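Local coordinates for protein beta-fructofuranosidase (Bifidobacterium adolescentis, PDB 6NOB) that probably hydrolyses terminal beta-fructofuranosides such as sucrose, as a member of glycoside hydrolase family 32, at residues 454-458 against 459-463; 561-564 against 565-568; 379-383 against 384-388; 363-366 against 367-370; 48-51 against 52-55. All coordinates share one frame; numbering follows the deposited sequence.

How the interactions relate
From the N terminus the five local contacts follow in series, and none nests within or crosses another; interactions 1, 2 and 3 close beta turns. Interaction 5 comes first, where a loop enters strand 52-58 of the N-terminal beta module. Interactions 4 and 3 follow in the propeller, at the exit of strand 357-365 and in the hairpin of strands 377-382 and 385-396; they touch through Leu-363 CD2 and Ala-388 CB, 3.8 Å apart. Interaction 1 turns the chain between strands 448-454 and 468-481. Interaction 2, at the end of strand 558-564, meets it by Met-460 CE against Thr-566 CG2 (3.5 Å), joining propeller to C-terminal sandwich. Interaction 5 touches none of the others.

Interaction 1: 454-458 against 459-463; sequences FTDFP and EMRVE
Asp-456 to Glu-459 form a type I beta turn, its closing hydrogen bond from Glu-459 N to Asp-456 O weak at 3.3 Å, in the loop joining strands 448-454 and 468-481 of the GH32 beta-propeller. The carboxylate of Asp-456 organises the chain beyond the turn. Its CG stands anti to the backbone N (chi1 -171°), which carries both oxygens across to two successive amides. Met-460 N reaches the syn lone pair of Asp-456 OD1 at 2.6 Å with a nearly straight bond (162°), whereas Arg-461 N meets Asp-456 OD2 at 2.8 Å from above the carboxylate plane. With an alanine here, the Met-460 and Arg-461 amides would probably lose their common acceptor, leaving the chain at 460-461 less firmly held. The extended Arg-461 side chain runs past Asp-456, Arg-461 CD lying 3.8 Å from Asp-456 CB, and delivers the guanidinium to the carbonyl of Phe-454. Arg-461 NH2 donates to Phe-454 O at 2.9 Å, with NH1 adding a weak second bond. Asp-456 and Arg-461 also pack on Leu-606 of the C-terminal sandwich, so this loop belongs to the interdomain seam. On the turn, a water donates to Glu-459 OE2 at 2.6 Å and weakly to Phe-457 O.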
loop_
_atom_site.group_PDB
_atom_site.type_symbol
_atom_site.label_atom_id
_atom_site.label_comp_id
_atom_site.label_asym_id
_atom_site.label_seq_id
_atom_site.Cartn_x
_atom_site.Cartn_y
_atom_site.Cartn_z
ATOM N N PHE A 454 -3.656 1.186 -3.515
ATOM C CA PHE A 454 -4.951 1.370 -4.168
ATOM C C PHE A 454 -5.589 0.002 -4.367
ATOM O O PHE A 454 -5.233 -0.738 -5.289
ATOM C CB PHE A 454 -4.792 2.118 -5.486
ATOM C CG PHE A 454 -4.685 3.602 -5.319
ATOM C CD1 PHE A 454 -5.701 4.314 -4.704
ATOM C CD2 PHE A 454 -3.564 4.287 -5.764
ATOM C CE1 PHE A 454 -5.607 5.682 -4.539
ATOM C CE2 PHE A 454 -3.462 5.656 -5.603
ATOM C CZ PHE A 454 -4.486 6.355 -4.990
ATOM N N THR A 455 -6.529 -0.342 -3.488
ATOM C CA THR A 455 -7.323 -1.551 -3.640
ATOM C C THR A 455 -8.521 -1.266 -4.539
ATOM O O THR A 455 -9.012 -0.135 -4.613
ATOM C CB THR A 455 -7.781 -2.085 -2.279
ATOM O OG1 THR A 455 -8.516 -3.304 -2.460
ATOM C CG2 THR A 455 -8.644 -1.069 -1.550
ATOM N N ASP A 456 -8.985 -2.305 -5.230
ATOM C CA ASP A 456 -9.935 -2.136 -6.329
ATOM C C ASP A 456 -11.385 -2.192 -5.839
ATOM O O ASP A 456 -12.172 -3.057 -6.222
ATOM C CB ASP A 456 -9.684 -3.184 -7.408
ATOM C CG ASP A 456 -10.485 -2.920 -8.669
ATOM O OD1 ASP A 456 -10.813 -1.740 -8.922
ATOM O OD2 ASP A 456 -10.800 -3.890 -9.393
ATOM N N PHE A 457 -11.741 -1.233 -4.993
ATOM C CA PHE A 457 -13.149 -1.047 -4.653
ATOM C C PHE A 457 -13.965 -0.542 -5.847
ATOM O O PHE A 457 -15.121 -0.956 -6.004
ATOM C CB PHE A 457 -13.297 -0.102 -3.457
ATOM C CG PHE A 457 -12.765 -0.666 -2.167
ATOM C CD1 PHE A 457 -12.712 -2.035 -1.960
ATOM C CD2 PHE A 457 -12.320 0.175 -1.159
ATOM C CE1 PHE A 457 -12.221 -2.555 -0.772
ATOM C CE2 PHE A 457 -11.828 -0.338 0.030
ATOM C CZ PHE A 457 -11.778 -1.703 0.223
ATOM N N PRO A 458 -13.435 0.341 -6.705
ATOM C CA PRO A 458 -14.185 0.725 -7.915
ATOM C C PRO A 458 -14.379 -0.397 -8.926
ATOM O O PRO A 458 -15.032 -0.166 -9.952
ATOM C CB PRO A 458 -13.327 1.851 -8.516
ATOM C CG PRO A 458 -12.582 2.411 -7.362
ATOM C CD PRO A 458 -12.278 1.233 -6.495
ATOM N N GLU A 459 -13.831 -1.589 -8.685
ATOM C CA GLU A 459 -13.990 -2.736 -9.581
ATOM C C GLU A 459 -13.512 -2.407 -10.994
ATOM O O GLU A 459 -14.184 -2.692 -11.987
ATOM C CB GLU A 459 -15.442 -3.227 -9.593
ATOM C CG GLU A 459 -16.030 -3.407 -8.209
ATOM C CD GLU A 459 -17.373 -4.113 -8.226
ATOM O OE1 GLU A 459 -17.867 -4.446 -9.326
ATOM O OE2 GLU A 459 -17.930 -4.336 -7.130
ATOM N N MET A 460 -12.333 -1.795 -11.077
ATOM C CA MET A 460 -11.750 -1.414 -12.354
ATOM C C MET A 460 -10.756 -2.436 -12.889
ATOM O O MET A 460 -10.292 -2.288 -14.025
ATOM C CB MET A 460 -11.065 -0.047 -12.231
ATOM C CG MET A 460 -12.036 1.120 -12.207
ATOM S SD MET A 460 -12.783 1.405 -13.821
ATOM C CE MET A 460 -14.063 2.582 -13.399
ATOM N N ARG A 461 -10.427 -3.464 -12.114
ATOM C CA ARG A 461 -9.440 -4.458 -12.510
ATOM C C ARG A 461 -10.127 -5.746 -12.942
ATOM O O ARG A 461 -11.090 -6.193 -12.313
ATOM C CB ARG A 461 -8.468 -4.739 -11.363
ATOM C CG ARG A 461 -7.638 -3.530 -10.961
ATOM C CD ARG A 461 -6.773 -3.822 -9.748
ATOM N NE ARG A 461 -5.867 -2.718 -9.448
ATOM C CZ ARG A 461 -5.461 -2.399 -8.224
ATOM N NH1 ARG A 461 -5.882 -3.100 -7.177
ATOM N NH2 ARG A 461 -4.638 -1.377 -8.043
ATOM N N VAL A 462 -9.628 -6.337 -14.026
ATOM C CA VAL A 462 -10.137 -7.599 -14.548
ATOM C C VAL A 462 -8.961 -8.548 -14.726
ATOM O O VAL A 462 -7.953 -8.183 -15.341
ATOM C CB VAL A 462 -10.889 -7.410 -15.880
ATOM C CG1 VAL A 462 -11.266 -8.759 -16.476
ATOM C CG2 VAL A 462 -12.128 -6.558 -15.672
ATOM N N GLU A 463 -9.090 -9.759 -14.188
ATOM C CA GLU A 463 -8.007 -10.731 -14.248
ATOM C C GLU A 463 -7.682 -11.088 -15.692
ATOM O O GLU A 463 -8.556 -11.512 -16.453
ATOM C CB GLU A 463 -8.381 -11.989 -13.464
ATOM C CG GLU A 463 -7.343 -13.097 -13.553
ATOM C CD GLU A 463 -7.589 -14.217 -12.563
ATOM O OE1 GLU A 463 -8.700 -14.291 -12.000
ATOM O OE2 GLU A 463 -6.660 -15.023 -12.344
HETATM O O HOH W 1 -16.582 -3.923 -4.901
#

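Interaction 2: 561-564 against 565-568; sequences LVAK and GTAV
Ala-563 and Thr-566 meet at the two ends of a type II beta turn, where strand 558-564 of the C-terminal beta-sandwich gives way to a loop. Among backbone interactions, Thr-566 N donates to Ala-563 O in a weak bond of 3.4 Å. Gly-565 takes the third position of the turn with a positive phi of 82°; a beta carbon there would collide with Lys-564 O, so the absence of a side chain suits this geometry. Side-chain hydrogen bonding supplies the firmer link. The hydroxyl of Thr-566 OG1 donates to Ala-563 O at 2.8 Å, tilted 27° from the carbonyl plane, and accepts from Val-568 N at 3.1 Å, which makes an ST turn. With chi1 at 81°, OG1 lies between the backbone N and the carbonyl carbon and can serve both partners, coupling the beta turn to the next bend. Solvent takes part as well, a water accepting from Ala-563 N at 3.1 Å. Outside the turn, Thr-566 also packs on Phe-607, and Ala-563 on Met-605 of strand 601-606. The last kind of contact is apolar packing beside the hydroxyl: Ala-563 CB lies 3.7 Å from Thr-566 CG2 and 4.2 Å from Val-568 CG2.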
loop_
_atom_site.group_PDB
_atom_site.type_symbol
_atom_site.label_atom_id
_atom_site.label_comp_id
_atom_site.label_asym_id
_atom_site.label_seq_id
_atom_site.Cartn_x
_atom_site.Cartn_y
_atom_site.Cartn_z
ATOM N N LEU A 561 -15.825 14.161 -6.015
ATOM C CA LEU A 561 -15.528 13.342 -7.179
ATOM C C LEU A 561 -16.766 12.545 -7.566
ATOM O O LEU A 561 -17.562 12.145 -6.711
ATOM C CB LEU A 561 -14.365 12.391 -6.892
ATOM C CG LEU A 561 -12.944 12.953 -6.986
ATOM C CD1 LEU A 561 -11.944 11.959 -6.410
ATOM C CD2 LEU A 561 -12.589 13.307 -8.424
ATOM N N VAL A 562 -16.939 12.332 -8.869
ATOM C CA VAL A 562 -18.062 11.565 -9.398
ATOM C C VAL A 562 -17.521 10.522 -10.365
ATOM O O VAL A 562 -16.740 10.852 -11.265
ATOM C CB VAL A 562 -19.098 12.461 -10.102
ATOM C CG1 VAL A 562 -20.371 11.674 -10.377
ATOM C CG2 VAL A 562 -19.397 13.703 -9.271
ATOM N N ALA A 563 -17.939 9.275 -10.186
ATOM C CA ALA A 563 -17.501 8.157 -11.022
ATOM C C ALA A 563 -18.726 7.534 -11.686
ATOM O O ALA A 563 -19.163 6.443 -11.313
ATOM C CB ALA A 563 -16.721 7.129 -10.191
ATOM N N LYS A 564 -19.270 8.229 -12.682
ATOM C CA LYS A 564 -20.486 7.773 -13.340
ATOM C C LYS A 564 -20.218 6.521 -14.167
ATOM O O LYS A 564 -19.174 6.392 -14.811
ATOM C CB LYS A 564 -21.059 8.881 -14.225
ATOM C CG LYS A 564 -21.548 10.091 -13.444
ATOM C CD LYS A 564 -22.175 11.147 -14.345
ATOM C CE LYS A 564 -23.246 11.936 -13.598
ATOM N NZ LYS A 564 -23.105 13.407 -13.790
ATOM N N GLY A 565 -21.179 5.596 -14.146
ATOM C CA GLY A 565 -21.063 4.341 -14.855
ATOM C C GLY A 565 -20.262 3.273 -14.148
ATOM O O GLY A 565 -20.279 2.115 -14.590
ATOM N N THR A 566 -19.568 3.612 -13.067
ATOM C CA THR A 566 -18.748 2.664 -12.330
ATOM C C THR A 566 -19.566 1.972 -11.244
ATOM O O THR A 566 -20.714 2.327 -10.965
ATOM C CB THR A 566 -17.549 3.369 -11.703
ATOM O OG1 THR A 566 -17.962 4.009 -10.490
ATOM C CG2 THR A 566 -16.999 4.417 -12.652
ATOM N N ALA A 567 -18.946 0.970 -10.616
ATOM C CA ALA A 567 -19.582 0.252 -9.520
ATOM C C ALA A 567 -19.737 1.106 -8.267
ATOM O O ALA A 567 -20.474 0.710 -7.358
ATOM C CB ALA A 567 -18.785 -1.011 -9.188
ATOM N N VAL A 568 -19.070 2.257 -8.195
ATOM C CA VAL A 568 -19.169 3.138 -7.037
ATOM C C VAL A 568 -19.813 4.452 -7.458
ATOM O O VAL A 568 -19.568 5.501 -6.850
ATOM C CB VAL A 568 -17.789 3.371 -6.394
ATOM C CG1 VAL A 568 -17.243 2.064 -5.831
ATOM C CG2 VAL A 568 -16.816 3.966 -7.407
HETATM O O HOH W 2 -19.548 8.771 -7.566
#

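Interaction 3: 379-383 against 384-388; sequences LFQVD and GVTVA
This is a tight beta hairpin, strands 377-382 and 385-396 of the GH32 propeller paired antiparallel through a two-residue type I' turn, and the evidence is a regular ladder. Phe-380 and Val-387 form a hydrogen-bonded pair, with Phe-380 N to Val-387 O at 3.0 Å and Val-387 N to Phe-380 O at 2.7 Å, both close to straight. Nearer the turn Val-382 and Val-385 pair the same way, and Asp-383 and Gly-384 carry the positive phi values that the turn requires. On the face bearing Phe-380, the ring and Val-387 run side by side: with Phe-380 CG set between the backbone N and the carbonyl carbon (chi1 55°), the ring presents one face to Val-387 CB, a CH-pi contact 4.2 Å from the ring centroid. Val-382 and Val-385 share this face, which packs against strand 468-481. At the turn, Asp-383 OD2 accepts hydrogen bonds from His-479 ND1 and Val-480 N, fastening the tip to that same strand. The other face is polar near the turn and apolar farther along. There Leu-379 CD1 sits 3.9 Å from Ala-388 CB and 3.8 Å from Thr-386 CG2. The amide of Gln-381 is gripped at both ends: OE1 accepts from Gly-277 N, and NE2 donates to Thr-386 OG1 at 2.9 Å, the hydroxyl lying 17° out of the amide plane.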
loop_
_atom_site.group_PDB
_atom_site.type_symbol
_atom_site.label_atom_id
_atom_site.label_comp_id
_atom_site.label_asym_id
_atom_site.label_seq_id
_atom_site.Cartn_x
_atom_site.Cartn_y
_atom_site.Cartn_z
ATOM N N LEU A 379 1.610 5.890 14.317
ATOM C CA LEU A 379 1.629 6.916 15.352
ATOM C C LEU A 379 2.925 7.693 15.214
ATOM O O LEU A 379 4.011 7.112 15.302
ATOM C CB LEU A 379 1.511 6.301 16.750
ATOM C CG LEU A 379 1.348 7.272 17.920
ATOM C CD1 LEU A 379 -0.005 7.966 17.860
ATOM C CD2 LEU A 379 1.526 6.542 19.238
ATOM N N PHE A 380 2.813 8.998 14.982
ATOM C CA PHE A 380 3.984 9.834 14.777
ATOM C C PHE A 380 3.644 11.257 15.194
ATOM O O PHE A 380 2.497 11.575 15.520
ATOM C CB PHE A 380 4.452 9.787 13.319
ATOM C CG PHE A 380 3.377 10.138 12.329
ATOM C CD1 PHE A 380 3.173 11.454 11.943
ATOM C CD2 PHE A 380 2.562 9.152 11.791
ATOM C CE1 PHE A 380 2.177 11.780 11.036
ATOM C CE2 PHE A 380 1.566 9.471 10.883
ATOM C CZ PHE A 380 1.373 10.786 10.505
ATOM N N GLN A 381 4.662 12.116 15.171
ATOM C CA GLN A 381 4.502 13.528 15.480
ATOM C C GLN A 381 5.041 14.363 14.330
ATOM O O GLN A 381 6.098 14.055 13.770
ATOM C CB GLN A 381 5.214 13.895 16.781
ATOM C CG GLN A 381 4.483 13.393 18.009
ATOM C CD GLN A 381 5.299 13.511 19.272
ATOM O OE1 GLN A 381 6.490 13.819 19.231
ATOM N NE2 GLN A 381 4.662 13.261 20.408
ATOM N N VAL A 382 4.306 15.413 13.976
ATOM C CA VAL A 382 4.718 16.321 12.911
ATOM C C VAL A 382 4.193 17.714 13.236
ATOM O O VAL A 382 3.067 17.872 13.721
ATOM C CB VAL A 382 4.240 15.817 11.529
ATOM C CG1 VAL A 382 2.735 15.981 11.364
ATOM C CG2 VAL A 382 4.984 16.530 10.418
ATOM N N ASP A 383 5.035 18.723 12.991
ATOM C CA ASP A 383 4.727 20.120 13.283
ATOM C C ASP A 383 4.148 20.287 14.688
ATOM O O ASP A 383 3.191 21.043 14.887
ATOM C CB ASP A 383 3.766 20.700 12.232
ATOM C CG ASP A 383 4.260 20.506 10.791
ATOM O OD1 ASP A 383 5.381 20.940 10.447
ATOM O OD2 ASP A 383 3.507 19.927 9.985
ATOM N N GLY A 384 4.714 19.578 15.667
ATOM C CA GLY A 384 4.337 19.739 17.061
ATOM C C GLY A 384 3.040 19.086 17.487
ATOM O O GLY A 384 2.538 19.402 18.571
ATOM N N VAL A 385 2.481 18.183 16.682
ATOM C CA VAL A 385 1.208 17.538 16.982
ATOM C C VAL A 385 1.359 16.035 16.788
ATOM O O VAL A 385 1.976 15.586 15.815
ATOM C CB VAL A 385 0.070 18.093 16.095
ATOM C CG1 VAL A 385 -1.185 17.239 16.221
ATOM C CG2 VAL A 385 -0.229 19.541 16.455
ATOM N N THR A 386 0.809 15.258 17.722
ATOM C CA THR A 386 0.796 13.806 17.595
ATOM C C THR A 386 -0.362 13.378 16.700
ATOM O O THR A 386 -1.490 13.853 16.863
ATOM C CB THR A 386 0.672 13.140 18.967
ATOM O OG1 THR A 386 1.817 13.464 19.769
ATOM C CG2 THR A 386 0.580 11.625 18.819
ATOM N N VAL A 387 -0.080 12.480 15.757
ATOM C CA VAL A 387 -1.059 12.038 14.770
ATOM C C VAL A 387 -1.128 10.518 14.786
ATOM O O VAL A 387 -0.093 9.845 14.730
ATOM C CB VAL A 387 -0.713 12.540 13.355
ATOM C CG1 VAL A 387 -1.755 12.061 12.353
ATOM C CG2 VAL A 387 -0.599 14.061 13.335
ATOM N N ALA A 388 -2.345 9.981 14.855
ATOM C CA ALA A 388 -2.593 8.559 14.666
ATOM C C ALA A 388 -3.382 8.350 13.381
ATOM O O ALA A 388 -4.295 9.123 13.069
ATOM C CB ALA A 388 -3.354 7.957 15.851
#

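Interaction 4: 363-366 against 367-370; sequences LADF and GHQI
Asp-365 and His-368 carry the tight half of this contact, a His-carboxylate hydrogen bond across the bend where strand 357-365 of the GH32 propeller runs out into a loop. His-368 ND1 donates to Asp-365 OD2 at 3.0 Å in a fairly straight bond. Asp-365 CG, turned anti to the backbone N, and His-368 CG, lying beside its own N, bring carboxylate and ring together. The oxygen lies near the plane of the imidazole, but the two flat groups stand almost perpendicular, 82° apart, and the nitrogen reaches OD2 on its syn side from 30° out of the carboxylate plane. The other oxygen is engaged by the backbone: His-368 N makes a weak bond to Asp-365 OD1 at 3.1 Å and another weak one to Asp-365 O at 3.4 Å. Both groups are buried and have further partners. Asp-365 OD2 is also hydrogen-bonded to Tyr-408 OH, and His-368 NE2 to Thr-316 OG1, while the imidazole meets the rings of Tyr-395 and Trp-428. Ring rotation is thus fixed from both nitrogens, and OD2 is shared between two groups.

The side of Phe-366 and Gln-369 is looser. Gln-369 N makes a weak bond to Phe-366 O, and no hydrogen bond joins the two side chains. The ring of Phe-366 is itself buried, edge-to-face with Phe-299 and packed on Val-296, but Gln-369 is partly exposed to solvent. Its amide plane is inclined 75° to that ring, and Gln-369 OE1 approaches Phe-366 CD2 obliquely at 3.9 Å.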
loop_
_atom_site.group_PDB
_atom_site.type_symbol
_atom_site.label_atom_id
_atom_site.label_comp_id
_atom_site.label_asym_id
_atom_site.label_seq_id
_atom_site.Cartn_x
_atom_site.Cartn_y
_atom_site.Cartn_z
ATOM N N LEU A 363 -5.282 4.604 21.572
ATOM C CA LEU A 363 -6.424 5.165 20.866
ATOM C C LEU A 363 -7.482 4.090 20.673
ATOM O O LEU A 363 -7.165 2.951 20.321
ATOM C CB LEU A 363 -6.010 5.742 19.505
ATOM C CG LEU A 363 -7.133 6.331 18.650
ATOM C CD1 LEU A 363 -7.688 7.587 19.300
ATOM C CD2 LEU A 363 -6.654 6.625 17.234
ATOM N N ALA A 364 -8.736 4.458 20.917
ATOM C CA ALA A 364 -9.885 3.628 20.586
ATOM C C ALA A 364 -10.910 4.505 19.885
ATOM O O ALA A 364 -11.188 5.620 20.341
ATOM C CB ALA A 364 -10.493 2.977 21.835
ATOM N N ASP A 365 -11.460 4.016 18.776
ATOM C CA ASP A 365 -12.391 4.792 17.957
ATOM C C ASP A 365 -13.812 4.383 18.331
ATOM O O ASP A 365 -14.403 3.492 17.720
ATOM C CB ASP A 365 -12.117 4.579 16.472
ATOM C CG ASP A 365 -12.791 5.623 15.596
ATOM O OD1 ASP A 365 -13.753 6.272 16.062
ATOM O OD2 ASP A 365 -12.367 5.788 14.432
ATOM N N PHE A 366 -14.370 5.050 19.343
ATOM C CA PHE A 366 -15.749 4.779 19.729
ATOM C C PHE A 366 -16.751 5.441 18.796
ATOM O O PHE A 366 -17.894 4.980 18.710
ATOM C CB PHE A 366 -16.001 5.222 21.170
ATOM C CG PHE A 366 -15.782 4.131 22.173
ATOM C CD1 PHE A 366 -14.514 3.874 22.671
ATOM C CD2 PHE A 366 -16.839 3.342 22.603
ATOM C CE1 PHE A 366 -14.305 2.860 23.588
ATOM C CE2 PHE A 366 -16.639 2.327 23.518
ATOM C CZ PHE A 366 -15.371 2.087 24.012
ATOM N N GLY A 367 -16.351 6.503 18.093
ATOM C CA GLY A 367 -17.210 7.051 17.059
ATOM C C GLY A 367 -17.497 6.052 15.958
ATOM O O GLY A 367 -18.559 6.100 15.331
ATOM N N HIS A 368 -16.572 5.129 15.716
ATOM C CA HIS A 368 -16.725 4.083 14.714
ATOM C C HIS A 368 -16.601 2.704 15.352
ATOM O O HIS A 368 -15.960 1.801 14.811
ATOM C CB HIS A 368 -15.709 4.260 13.590
ATOM C CG HIS A 368 -15.818 5.577 12.888
ATOM N ND1 HIS A 368 -14.913 6.601 13.077
ATOM C CD2 HIS A 368 -16.738 6.045 12.010
ATOM C CE1 HIS A 368 -15.267 7.638 12.340
ATOM N NE2 HIS A 368 -16.370 7.327 11.683
ATOM N N GLN A 369 -17.232 2.527 16.514
ATOM C CA GLN A 369 -17.101 1.276 17.250
ATOM C C GLN A 369 -17.772 0.100 16.554
ATOM O O GLN A 369 -17.484 -1.048 16.909
ATOM C CB GLN A 369 -17.665 1.441 18.660
ATOM C CG GLN A 369 -19.169 1.436 18.741
ATOM C CD GLN A 369 -19.656 1.185 20.151
ATOM O OE1 GLN A 369 -20.136 2.096 20.828
ATOM N NE2 GLN A 369 -19.526 -0.056 20.607
ATOM N N ILE A 370 -18.649 0.345 15.579
ATOM C CA ILE A 370 -19.232 -0.769 14.842
ATOM C C ILE A 370 -18.252 -1.362 13.838
ATOM O O ILE A 370 -18.482 -2.474 13.345
ATOM C CB ILE A 370 -20.532 -0.355 14.132
ATOM C CG1 ILE A 370 -20.275 0.789 13.150
ATOM C CG2 ILE A 370 -21.591 0.042 15.147
ATOM C CD1 ILE A 370 -21.498 1.168 12.341
#

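Interaction 5: 48-51 against 52-55; sequences IAER and RHHF
Glu-50 and His-53 face each other across the point where the chain enters strand 52-58, an outermost strand in one of the antiparallel sheets of the N-terminal beta module. His-53 ND1 donates to Glu-50 OE1 at 2.8 Å, N-H...O angle 151°. The carboxylate and imidazole planes are 36° apart; OE1 sits at the ring edge, near the imidazole plane, and is met on its syn side, somewhat out of the carboxylate plane. The imidazole is brought there by a CG anti to the backbone N (chi1 -176°), while the Glu-50 chain runs extended beyond CG to meet it. In this pose His-53 CD2 also lies over the face of the Phe-55 ring, 3.5 Å above its plane. The two arginines between them are arranged differently: side by side and pointing the same way, with Arg-51 NH1 above one face of the Arg-52 guanidinium, 3.9 Å from Arg-52 CZ. Arg-52 NH1 forms a salt bridge with Asp-156, which links this module to the propeller, and NH2 has a long, weak ion pair with Glu-22. Replacing Glu-50 by an alanine would probably leave His-53 ND1 without its acceptor and the imidazole freer to turn. Chemically, the carboxylate of Glu-50 is likely to stabilise a protonated His-53, and Asp-156 probably offsets part of the positive charge of Arg-52, whose NH1 lies 4.0 Å from Arg-51 NH1.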
loop_
_atom_site.group_PDB
_atom_site.type_symbol
_atom_site.label_atom_id
_atom_site.label_comp_id
_atom_site.label_asym_id
_atom_site.label_seq_id
_atom_site.Cartn_x
_atom_site.Cartn_y
_atom_site.Cartn_z
ATOM N N ILE A 48 8.405 -33.236 -1.725
ATOM C CA ILE A 48 7.197 -34.034 -1.925
ATOM C C ILE A 48 5.991 -33.379 -1.266
ATOM O O ILE A 48 4.910 -33.295 -1.862
ATOM C CB ILE A 48 7.406 -35.465 -1.396
ATOM C CG1 ILE A 48 8.790 -35.987 -1.780
ATOM C CG2 ILE A 48 6.315 -36.385 -1.921
ATOM C CD1 ILE A 48 9.212 -37.210 -0.983
ATOM N N ALA A 49 6.154 -32.902 -0.032
ATOM C CA ALA A 49 5.013 -32.424 0.736
ATOM C C ALA A 49 4.502 -31.065 0.277
ATOM O O ALA A 49 3.413 -30.663 0.702
ATOM C CB ALA A 49 5.380 -32.364 2.219
ATOM N N GLU A 50 5.240 -30.359 -0.575
ATOM C CA GLU A 50 4.917 -28.985 -0.936
ATOM C C GLU A 50 4.152 -28.928 -2.252
ATOM O O GLU A 50 4.482 -29.636 -3.208
ATOM C CB GLU A 50 6.187 -28.135 -1.042
ATOM C CG GLU A 50 7.017 -28.094 0.231
ATOM C CD GLU A 50 8.285 -27.274 0.084
ATOM O OE1 GLU A 50 8.364 -26.460 -0.861
ATOM O OE2 GLU A 50 9.200 -27.440 0.919
ATOM N N ARG A 51 3.127 -28.075 -2.295
ATOM C CA ARG A 51 2.406 -27.799 -3.531
ATOM C C ARG A 51 2.906 -26.542 -4.229
ATOM O O ARG A 51 2.585 -26.333 -5.404
ATOM C CB ARG A 51 0.901 -27.676 -3.261
ATOM C CG ARG A 51 0.509 -26.437 -2.482
ATOM C CD ARG A 51 -0.948 -26.480 -2.054
ATOM N NE ARG A 51 -1.230 -25.458 -1.050
ATOM C CZ ARG A 51 -1.731 -24.259 -1.324
ATOM N NH1 ARG A 51 -2.017 -23.924 -2.577
ATOM N NH2 ARG A 51 -1.949 -23.393 -0.343
ATOM N N ARG A 52 3.671 -25.703 -3.532
ATOM C CA ARG A 52 4.335 -24.548 -4.114
ATOM C C ARG A 52 5.743 -24.472 -3.544
ATOM O O ARG A 52 5.980 -24.840 -2.391
ATOM C CB ARG A 52 3.572 -23.244 -3.827
ATOM C CG ARG A 52 2.295 -23.089 -4.635
ATOM C CD ARG A 52 1.449 -21.923 -4.149
ATOM N NE ARG A 52 0.296 -21.703 -5.018
ATOM C CZ ARG A 52 -0.742 -20.931 -4.707
ATOM N NH1 ARG A 52 -0.775 -20.298 -3.542
ATOM N NH2 ARG A 52 -1.748 -20.791 -5.561
ATOM N N HIS A 53 6.681 -24.002 -4.363
ATOM C CA HIS A 53 8.069 -23.925 -3.930
ATOM C C HIS A 53 8.787 -22.818 -4.687
ATOM O O HIS A 53 8.588 -22.645 -5.892
ATOM C CB HIS A 53 8.794 -25.262 -4.131
ATOM C CG HIS A 53 10.202 -25.271 -3.618
ATOM N ND1 HIS A 53 10.510 -25.453 -2.287
ATOM C CD2 HIS A 53 11.386 -25.120 -4.261
ATOM C CE1 HIS A 53 11.822 -25.414 -2.131
ATOM N NE2 HIS A 53 12.377 -25.212 -3.312
ATOM N N HIS A 54 9.623 -22.079 -3.963
ATOM C CA HIS A 54 10.471 -21.044 -4.541
ATOM C C HIS A 54 11.840 -21.656 -4.814
ATOM O O HIS A 54 12.585 -21.966 -3.879
ATOM C CB HIS A 54 10.568 -19.848 -3.595
ATOM C CG HIS A 54 11.583 -18.821 -3.998
ATOM N ND1 HIS A 54 12.022 -17.838 -3.137
ATOM C CD2 HIS A 54 12.233 -18.613 -5.168
ATOM C CE1 HIS A 54 12.905 -17.074 -3.754
ATOM N NE2 HIS A 54 13.053 -17.524 -4.987
ATOM N N PHE A 55 12.163 -21.839 -6.093
ATOM C CA PHE A 55 13.458 -22.362 -6.504
ATOM C C PHE A 55 14.459 -21.227 -6.665
ATOM O O PHE A 55 14.120 -20.149 -7.161
ATOM C CB PHE A 55 13.351 -23.123 -7.827
ATOM C CG PHE A 55 12.540 -24.381 -7.749
ATOM C CD1 PHE A 55 13.139 -25.586 -7.423
ATOM C CD2 PHE A 55 11.185 -24.365 -8.028
ATOM C CE1 PHE A 55 12.398 -26.749 -7.362
ATOM C CE2 PHE A 55 10.438 -25.526 -7.969
ATOM C CZ PHE A 55 11.046 -26.719 -7.636
#